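Local coordinates for putative oxidoreductase (Salmonella enterica subsp. enterica serovar Typhimurium, PDB 3NX4), which binds NADP and probably acts as an NADPH-dependent acryloyl-CoA reductase of the medium-chain dehydrogenase/reductase family, at residues Met136-Ala141 against Gly214-Val219; Val150-Ala155 against Thr162-Leu167. All blocks are in the same frame, centred on the assembly; numbering follows the deposited sequence.

Contact 1 (Met136-Ala141 against Gly214-Val219); sequences MALEDA and GAIDTV. With NAP (NADP nicotinamide-adenine-dinucleotide phosphate), chain C.
Asp217 OD1 is gripped by two groups. Thr153 OG1 hydrogen-bonds to it, and Val219 N adds a weak bond of 3.3 Å to the same OD1, with an N-H...O angle of 155°. The other carboxylate oxygen, OD2, takes the backbone N of Gly220. The buried acid thus ties down the turn that follows strand 212-217. Beyond it, the turn meets the cofactor: Val219 CG1 lies 3.4 Å from C2A of the NADP adenine, and Thr218 O is 3.5 Å from C4D of the nicotinamide ribose. The contact with residues 136-141 lies further back on the strand, at Gly214 to Ile216, and is carried by Leu138. Its two methyls split the work. CD1 touches Ile216 CG1 at 4.0 Å, the two side chains meeting at a slant. CD2 lies over the strand backbone, 3.8 Å from Ala215 O and 4.2 Å from Gly214 CA. Gly214 has no side chain, so the leucine comes down onto the main chain itself. Ile216 reaches Leu138 because its CG1 is anti to the carbonyl carbon (chi1 -63°). The helix end and the strand run nearly antiparallel, at 152°, with their axes 9.1 Å apart. Leu138 also packs on Val150 and Cys236, so the end of helix 118-140 covers strand 212-217 and the strands flanking it, 150-152 and 235-239.

Contact 2 (Val150-Ala155 against Thr162-Leu167); sequences VVVTGA and TAVALL. With NAP (NADP nicotinamide-adenine-dinucleotide phosphate), chain C.
Leu167 CD1 wedges between two valines of the strand. It is 3.6 Å from Val150 CG1 and 3.7 Å from Val152 CG2. The leucine crosses Val150 at about a right angle and Val152 more obliquely. With CG anti to its own carbonyl carbon (chi1 -67°), Leu167 leans into the sheet. Val152 meets three helix residues and is covered most by them. Its CG1 touches Ala163 CB at 4.0 Å, and its CB faces Val164 CG2 at 4.1 Å. The small methyl of Ala163 also points toward the strand. Val164 approaches from the flank, and its CG2 reaches on to Ala155 CB at a looser 4.5 Å. No hydrogen bond crosses between the segments, and every touching residue is buried. Strand 150-152, helix 158-169 and strand 174-178 form a right-handed beta-alpha-beta crossover, the opening unit of a Rossmann fold. Strand and helix run nearly antiparallel here, at 158°, the chain reversing through the short connection between them. That connection is the glycine-rich turn under the NADP. Gly154 adopts a positive phi (45°) at its start, and its CA lies 3.5 Å from O4B of the adenosine ribose. Further along the turn, Ser156 OG and Val159 N hydrogen-bond to the cofactor. Thr162 faces away from the strand, its OG1 bonded to Gly158 O one helical turn back. On the helix face turned to the sheet, Ala163 and Leu167 also touch Ile216 of strand 212-217, while Leu167 reaches Val174 of strand 174-178.

Contacts 1 and 2 lie 9 Å apart between centres and share one parallel sheet. Strands 150-152 and 212-217 are neighbours in it, joined by bonds such as Ile216 N to Val151 O at 2.9 Å. Helices 118-140 and 158-169 cover the same face. The Asp217 OD1 to Thr153 OG1 bond, 2.6 Å, ties the end of one strand to the other. Beyond this bond the loops pack closely: Thr218 OG1 and Val219 CG2 lie 3.4 Å from Gly154 CA and Gly154 N, respectively. Contact 2 is nested within the chain loop closed by contact 1. Both strand ends open onto NADP, with Gly154, Thr218 and Val219 in its pocket.

Contact 1 (Met136-Ala141 against Gly214-Val219)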
loop_
_atom_site.group_PDB
_atom_site.type_symbol
_atom_site.label_atom_id
_atom_site.label_comp_id
_atom_site.label_asym_id
_atom_site.label_seq_id
_atom_site.Cartn_x
_atom_site.Cartn_y
_atom_site.Cartn_z
HETATM N N MSE A 136 13.612 -4.498 0.002
HETATM C CA MSE A 136 13.012 -5.765 0.413
HETATM C C MSE A 136 11.483 -5.767 0.240
HETATM O O MSE A 136 10.881 -6.793 -0.098
HETATM C CB MSE A 136 13.427 -6.091 1.849
HETATM C CG MSE A 136 14.883 -6.540 1.937
HETATM SE SE MSE A 136 15.557 -6.590 3.796
HETATM C CE MSE A 136 14.326 -7.864 4.559
ATOM N N ALA A 137 10.864 -4.610 0.450
ATOM C CA ALA A 137 9.431 -4.442 0.202
ATOM C C ALA A 137 9.078 -4.659 -1.269
ATOM O O ALA A 137 8.091 -5.324 -1.587
ATOM C CB ALA A 137 8.970 -3.062 0.661
ATOM N N LEU A 138 9.874 -4.096 -2.172
ATOM C CA LEU A 138 9.650 -4.325 -3.597
ATOM C C LEU A 138 9.760 -5.811 -3.913
ATOM O O LEU A 138 8.946 -6.362 -4.660
ATOM C CB LEU A 138 10.659 -3.532 -4.438
ATOM C CG LEU A 138 10.569 -2.007 -4.369
ATOM C CD1 LEU A 138 11.517 -1.380 -5.395
ATOM C CD2 LEU A 138 9.155 -1.522 -4.615
ATOM N N GLU A 139 10.774 -6.461 -3.341
ATOM C CA GLU A 139 10.935 -7.903 -3.499
ATOM C C GLU A 139 9.730 -8.697 -2.957
ATOM O O GLU A 139 9.258 -9.641 -3.606
ATOM C CB GLU A 139 12.237 -8.377 -2.836
ATOM C CG GLU A 139 13.476 -7.895 -3.548
ATOM C CD GLU A 139 14.773 -8.204 -2.803
ATOM O OE1 GLU A 139 14.719 -8.606 -1.616
ATOM O OE2 GLU A 139 15.851 -8.047 -3.417
ATOM N N ASP A 140 9.250 -8.331 -1.771
ATOM C CA ASP A 140 8.040 -8.932 -1.205
ATOM C C ASP A 140 6.862 -8.820 -2.178
ATOM O O ASP A 140 5.981 -9.676 -2.213
ATOM C CB ASP A 140 7.643 -8.235 0.105
ATOM C CG ASP A 140 8.582 -8.558 1.264
ATOM O OD1 ASP A 140 9.409 -9.491 1.140
ATOM O OD2 ASP A 140 8.473 -7.881 2.312
ATOM N N ALA A 141 6.832 -7.740 -2.946
ATOM C CA ALA A 141 5.739 -7.491 -3.888
ATOM C C ALA A 141 5.964 -8.225 -5.206
ATOM O O ALA A 141 5.129 -8.166 -6.109
ATOM C CB ALA A 141 5.584 -5.975 -4.133
ATOM N N GLY A 214 8.217 -0.435 -9.956
ATOM C CA GLY A 214 8.406 -0.220 -8.530
ATOM C C GLY A 214 8.862 1.206 -8.261
ATOM O O GLY A 214 9.256 1.945 -9.176
ATOM N N ALA A 215 8.810 1.607 -7.001
ATOM C CA ALA A 215 9.291 2.925 -6.638
ATOM C C ALA A 215 9.721 2.953 -5.187
ATOM O O ALA A 215 9.157 2.273 -4.341
ATOM C CB ALA A 215 8.229 4.005 -6.910
ATOM N N ILE A 216 10.738 3.754 -4.912
ATOM C CA ILE A 216 11.171 3.985 -3.547
ATOM C C ILE A 216 11.041 5.489 -3.358
ATOM O O ILE A 216 11.732 6.263 -4.030
ATOM C CB ILE A 216 12.629 3.507 -3.341
ATOM C CG1 ILE A 216 12.713 1.987 -3.566
ATOM C CG2 ILE A 216 13.138 3.904 -1.949
ATOM C CD1 ILE A 216 14.080 1.354 -3.211
ATOM N N ASP A 217 10.125 5.901 -2.485
ATOM C CA ASP A 217 9.837 7.318 -2.309
ATOM C C ASP A 217 10.291 7.862 -0.967
ATOM O O ASP A 217 9.966 7.302 0.085
ATOM C CB ASP A 217 8.347 7.614 -2.460
ATOM C CG ASP A 217 8.033 9.089 -2.222
ATOM O OD1 ASP A 217 8.460 9.945 -3.044
ATOM O OD2 ASP A 217 7.386 9.396 -1.198
ATOM N N THR A 218 11.051 8.949 -1.018
ATOM C CA THR A 218 11.563 9.619 0.160
ATOM C C THR A 218 11.012 11.039 0.296
ATOM O O THR A 218 11.349 11.741 1.224
ATOM C CB THR A 218 13.088 9.729 0.086
ATOM O OG1 THR A 218 13.439 10.680 -0.917
ATOM C CG2 THR A 218 13.713 8.389 -0.253
ATOM N N VAL A 219 10.197 11.454 -0.662
ATOM C CA VAL A 219 9.696 12.818 -0.720
ATOM C C VAL A 219 8.273 13.045 -0.231
ATOM O O VAL A 219 7.985 14.043 0.395
ATOM C CB VAL A 219 9.816 13.368 -2.152
ATOM C CG1 VAL A 219 9.326 14.789 -2.220
ATOM C CG2 VAL A 219 11.231 13.247 -2.647
HETATM P PA NAP C . 18.077 13.525 2.620
HETATM O O1A NAP C . 19.454 13.010 2.539
HETATM O O2A NAP C . 17.894 14.929 3.019
HETATM O O5B NAP C . 17.297 13.219 1.259
HETATM C C5B NAP C . 16.092 13.885 1.004
HETATM C C4B NAP C . 16.124 14.217 -0.481
HETATM O O4B NAP C . 14.862 14.692 -0.863
HETATM C C3B NAP C . 17.128 15.324 -0.811
HETATM O O3B NAP C . 18.380 14.773 -1.171
HETATM C C2B NAP C . 16.486 16.016 -1.998
HETATM O O2B NAP C . 16.898 15.326 -3.154
HETATM C C1B NAP C . 15.004 15.744 -1.808
HETATM N N9A NAP C . 14.295 16.914 -1.269
HETATM C C8A NAP C . 14.677 17.713 -0.220
HETATM N N7A NAP C . 13.719 18.655 -0.042
HETATM C C5A NAP C . 12.737 18.456 -0.944
HETATM C C6A NAP C . 11.544 19.120 -1.204
HETATM N N6A NAP C . 11.179 20.178 -0.490
HETATM N N1A NAP C . 10.732 18.668 -2.214
HETATM C C2A NAP C . 11.100 17.572 -2.966
HETATM N N3A NAP C . 12.288 16.919 -2.713
HETATM C C4A NAP C . 13.089 17.360 -1.719
HETATM O O3 NAP C . 17.238 12.639 3.681
HETATM P PN NAP C . 17.377 11.086 4.051
HETATM O O1N NAP C . 18.168 10.921 5.292
HETATM O O2N NAP C . 17.809 10.392 2.816
HETATM O O5D NAP C . 15.826 10.776 4.354
HETATM C C5D NAP C . 14.896 10.903 3.304
HETATM C C4D NAP C . 13.486 10.935 3.873
HETATM O O4D NAP C . 13.221 9.683 4.459
HETATM C C3D NAP C . 13.348 11.966 4.981
HETATM O O3D NAP C . 12.060 12.539 4.916
HETATM C C2D NAP C . 13.481 11.159 6.252
HETATM O O2D NAP C . 12.750 11.734 7.308
HETATM C C1D NAP C . 12.860 9.849 5.813
HETATM N N1N NAP C . 13.316 8.680 6.575
HETATM C C2N NAP C . 12.384 7.971 7.276
HETATM C C3N NAP C . 12.736 6.838 8.003
HETATM C C7N NAP C . 11.643 5.846 8.292
HETATM O O7N NAP C . 11.676 5.087 9.473
HETATM N N7N NAP C . 10.660 5.716 7.409
HETATM C C4N NAP C . 14.069 6.427 8.006
HETATM C C5N NAP C . 15.018 7.159 7.279
HETATM C C6N NAP C . 14.623 8.283 6.556
HETATM P P2B NAP C . 17.145 16.118 -4.548
HETATM O O1X NAP C . 17.898 15.183 -5.454
HETATM O O2X NAP C . 15.815 16.473 -5.170
HETATM O O3X NAP C . 17.948 17.354 -4.246
#

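Contact 2 (Val150-Ala155 against Thr162-Leu167)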
loop_
_atom_site.group_PDB
_atom_site.type_symbol
_atom_site.label_atom_id
_atom_site.label_comp_id
_atom_site.label_asym_id
_atom_site.label_seq_id
_atom_site.Cartn_x
_atom_site.Cartn_y
_atom_site.Cartn_z
ATOM N N VAL A 150 12.473 0.934 -12.060
ATOM C CA VAL A 150 12.180 1.373 -10.695
ATOM C C VAL A 150 12.607 2.830 -10.477
ATOM O O VAL A 150 13.759 3.198 -10.758
ATOM C CB VAL A 150 12.870 0.465 -9.684
ATOM C CG1 VAL A 150 12.682 0.982 -8.250
ATOM C CG2 VAL A 150 12.321 -0.967 -9.815
ATOM N N VAL A 151 11.683 3.672 -10.013
ATOM C CA VAL A 151 12.012 5.085 -9.785
ATOM C C VAL A 151 12.353 5.352 -8.310
ATOM O O VAL A 151 11.705 4.814 -7.406
ATOM C CB VAL A 151 10.886 6.030 -10.287
ATOM C CG1 VAL A 151 9.602 5.770 -9.552
ATOM C CG2 VAL A 151 11.305 7.502 -10.155
ATOM N N VAL A 152 13.381 6.171 -8.079
ATOM C CA VAL A 152 13.791 6.568 -6.727
ATOM C C VAL A 152 13.678 8.082 -6.663
ATOM O O VAL A 152 14.280 8.769 -7.474
ATOM C CB VAL A 152 15.277 6.180 -6.433
ATOM C CG1 VAL A 152 15.710 6.641 -5.019
ATOM C CG2 VAL A 152 15.487 4.682 -6.596
ATOM N N THR A 153 12.902 8.597 -5.716
ATOM C CA THR A 153 12.722 10.038 -5.567
ATOM C C THR A 153 13.658 10.537 -4.455
ATOM O O THR A 153 14.243 9.731 -3.732
ATOM C CB THR A 153 11.253 10.398 -5.262
ATOM O OG1 THR A 153 10.872 9.848 -3.998
ATOM C CG2 THR A 153 10.318 9.827 -6.349
ATOM N N GLY A 154 13.824 11.852 -4.336
ATOM C CA GLY A 154 14.848 12.391 -3.444
ATOM C C GLY A 154 16.163 11.644 -3.618
ATOM O O GLY A 154 16.854 11.347 -2.651
ATOM N N ALA A 155 16.521 11.366 -4.868
ATOM C CA ALA A 155 17.543 10.368 -5.188
ATOM C C ALA A 155 18.968 10.669 -4.718
ATOM O O ALA A 155 19.754 9.742 -4.486
ATOM C CB ALA A 155 17.541 10.095 -6.694
ATOM N N THR A 162 21.614 5.263 -1.460
ATOM C CA THR A 162 21.776 3.848 -1.134
ATOM C C THR A 162 20.840 3.017 -2.011
ATOM O O THR A 162 21.223 1.978 -2.552
ATOM C CB THR A 162 21.491 3.559 0.358
ATOM O OG1 THR A 162 22.126 4.548 1.179
ATOM C CG2 THR A 162 22.022 2.173 0.746
ATOM N N ALA A 163 19.611 3.497 -2.156
ATOM C CA ALA A 163 18.599 2.798 -2.960
ATOM C C ALA A 163 19.056 2.618 -4.410
ATOM O O ALA A 163 18.905 1.546 -5.003
ATOM C CB ALA A 163 17.282 3.565 -2.918
ATOM N N VAL A 164 19.605 3.685 -4.982
ATOM C CA VAL A 164 20.055 3.650 -6.379
ATOM C C VAL A 164 21.169 2.601 -6.503
ATOM O O VAL A 164 21.148 1.756 -7.403
ATOM C CB VAL A 164 20.552 5.043 -6.833
ATOM C CG1 VAL A 164 21.338 4.964 -8.172
ATOM C CG2 VAL A 164 19.373 6.044 -6.925
ATOM N N ALA A 165 22.110 2.636 -5.562
ATOM C CA ALA A 165 23.260 1.730 -5.574
ATOM C C ALA A 165 22.843 0.271 -5.412
ATOM O O ALA A 165 23.366 -0.608 -6.093
ATOM C CB ALA A 165 24.259 2.114 -4.482
ATOM N N LEU A 166 21.903 0.021 -4.507
ATOM C CA LEU A 166 21.371 -1.332 -4.295
ATOM C C LEU A 166 20.631 -1.854 -5.530
ATOM O O LEU A 166 20.921 -2.942 -6.020
ATOM C CB LEU A 166 20.424 -1.362 -3.092
ATOM C CG LEU A 166 21.093 -1.170 -1.733
ATOM C CD1 LEU A 166 20.025 -0.971 -0.673
ATOM C CD2 LEU A 166 21.979 -2.373 -1.411
ATOM N N LEU A 167 19.669 -1.078 -6.019
ATOM C CA LEU A 167 18.893 -1.482 -7.190
ATOM C C LEU A 167 19.815 -1.719 -8.375
ATOM O O LEU A 167 19.625 -2.659 -9.134
ATOM C CB LEU A 167 17.845 -0.422 -7.562
ATOM C CG LEU A 167 16.716 -0.244 -6.530
ATOM C CD1 LEU A 167 15.939 1.047 -6.808
ATOM C CD2 LEU A 167 15.786 -1.468 -6.483
HETATM P PA NAP C . 18.077 13.525 2.620
HETATM O O1A NAP C . 19.454 13.010 2.539
HETATM O O2A NAP C . 17.894 14.929 3.019
HETATM O O5B NAP C . 17.297 13.219 1.259
HETATM C C5B NAP C . 16.092 13.885 1.004
HETATM C C4B NAP C . 16.124 14.217 -0.481
HETATM O O4B NAP C . 14.862 14.692 -0.863
HETATM C C3B NAP C . 17.128 15.324 -0.811
HETATM O O3B NAP C . 18.380 14.773 -1.171
HETATM C C2B NAP C . 16.486 16.016 -1.998
HETATM O O2B NAP C . 16.898 15.326 -3.154
HETATM C C1B NAP C . 15.004 15.744 -1.808
HETATM N N9A NAP C . 14.295 16.914 -1.269
HETATM C C8A NAP C . 14.677 17.713 -0.220
HETATM N N7A NAP C . 13.719 18.655 -0.042
HETATM C C5A NAP C . 12.737 18.456 -0.944
HETATM C C6A NAP C . 11.544 19.120 -1.204
HETATM N N6A NAP C . 11.179 20.178 -0.490
HETATM N N1A NAP C . 10.732 18.668 -2.214
HETATM C C2A NAP C . 11.100 17.572 -2.966
HETATM N N3A NAP C . 12.288 16.919 -2.713
HETATM C C4A NAP C . 13.089 17.360 -1.719
HETATM O O3 NAP C . 17.238 12.639 3.681
HETATM P PN NAP C . 17.377 11.086 4.051
HETATM O O1N NAP C . 18.168 10.921 5.292
HETATM O O2N NAP C . 17.809 10.392 2.816
HETATM O O5D NAP C . 15.826 10.776 4.354
HETATM C C5D NAP C . 14.896 10.903 3.304
HETATM C C4D NAP C . 13.486 10.935 3.873
HETATM O O4D NAP C . 13.221 9.683 4.459
HETATM C C3D NAP C . 13.348 11.966 4.981
HETATM O O3D NAP C . 12.060 12.539 4.916
HETATM C C2D NAP C . 13.481 11.159 6.252
HETATM O O2D NAP C . 12.750 11.734 7.308
HETATM C C1D NAP C . 12.860 9.849 5.813
HETATM N N1N NAP C . 13.316 8.680 6.575
HETATM C C2N NAP C . 12.384 7.971 7.276
HETATM C C3N NAP C . 12.736 6.838 8.003
HETATM C C7N NAP C . 11.643 5.846 8.292
HETATM O O7N NAP C . 11.676 5.087 9.473
HETATM N N7N NAP C . 10.660 5.716 7.409
HETATM C C4N NAP C . 14.069 6.427 8.006
HETATM C C5N NAP C . 15.018 7.159 7.279
HETATM C C6N NAP C . 14.623 8.283 6.556
HETATM P P2B NAP C . 17.145 16.118 -4.548
HETATM O O1X NAP C . 17.898 15.183 -5.454
HETATM O O2X NAP C . 15.815 16.473 -5.170
HETATM O O3X NAP C . 17.948 17.354 -4.246
#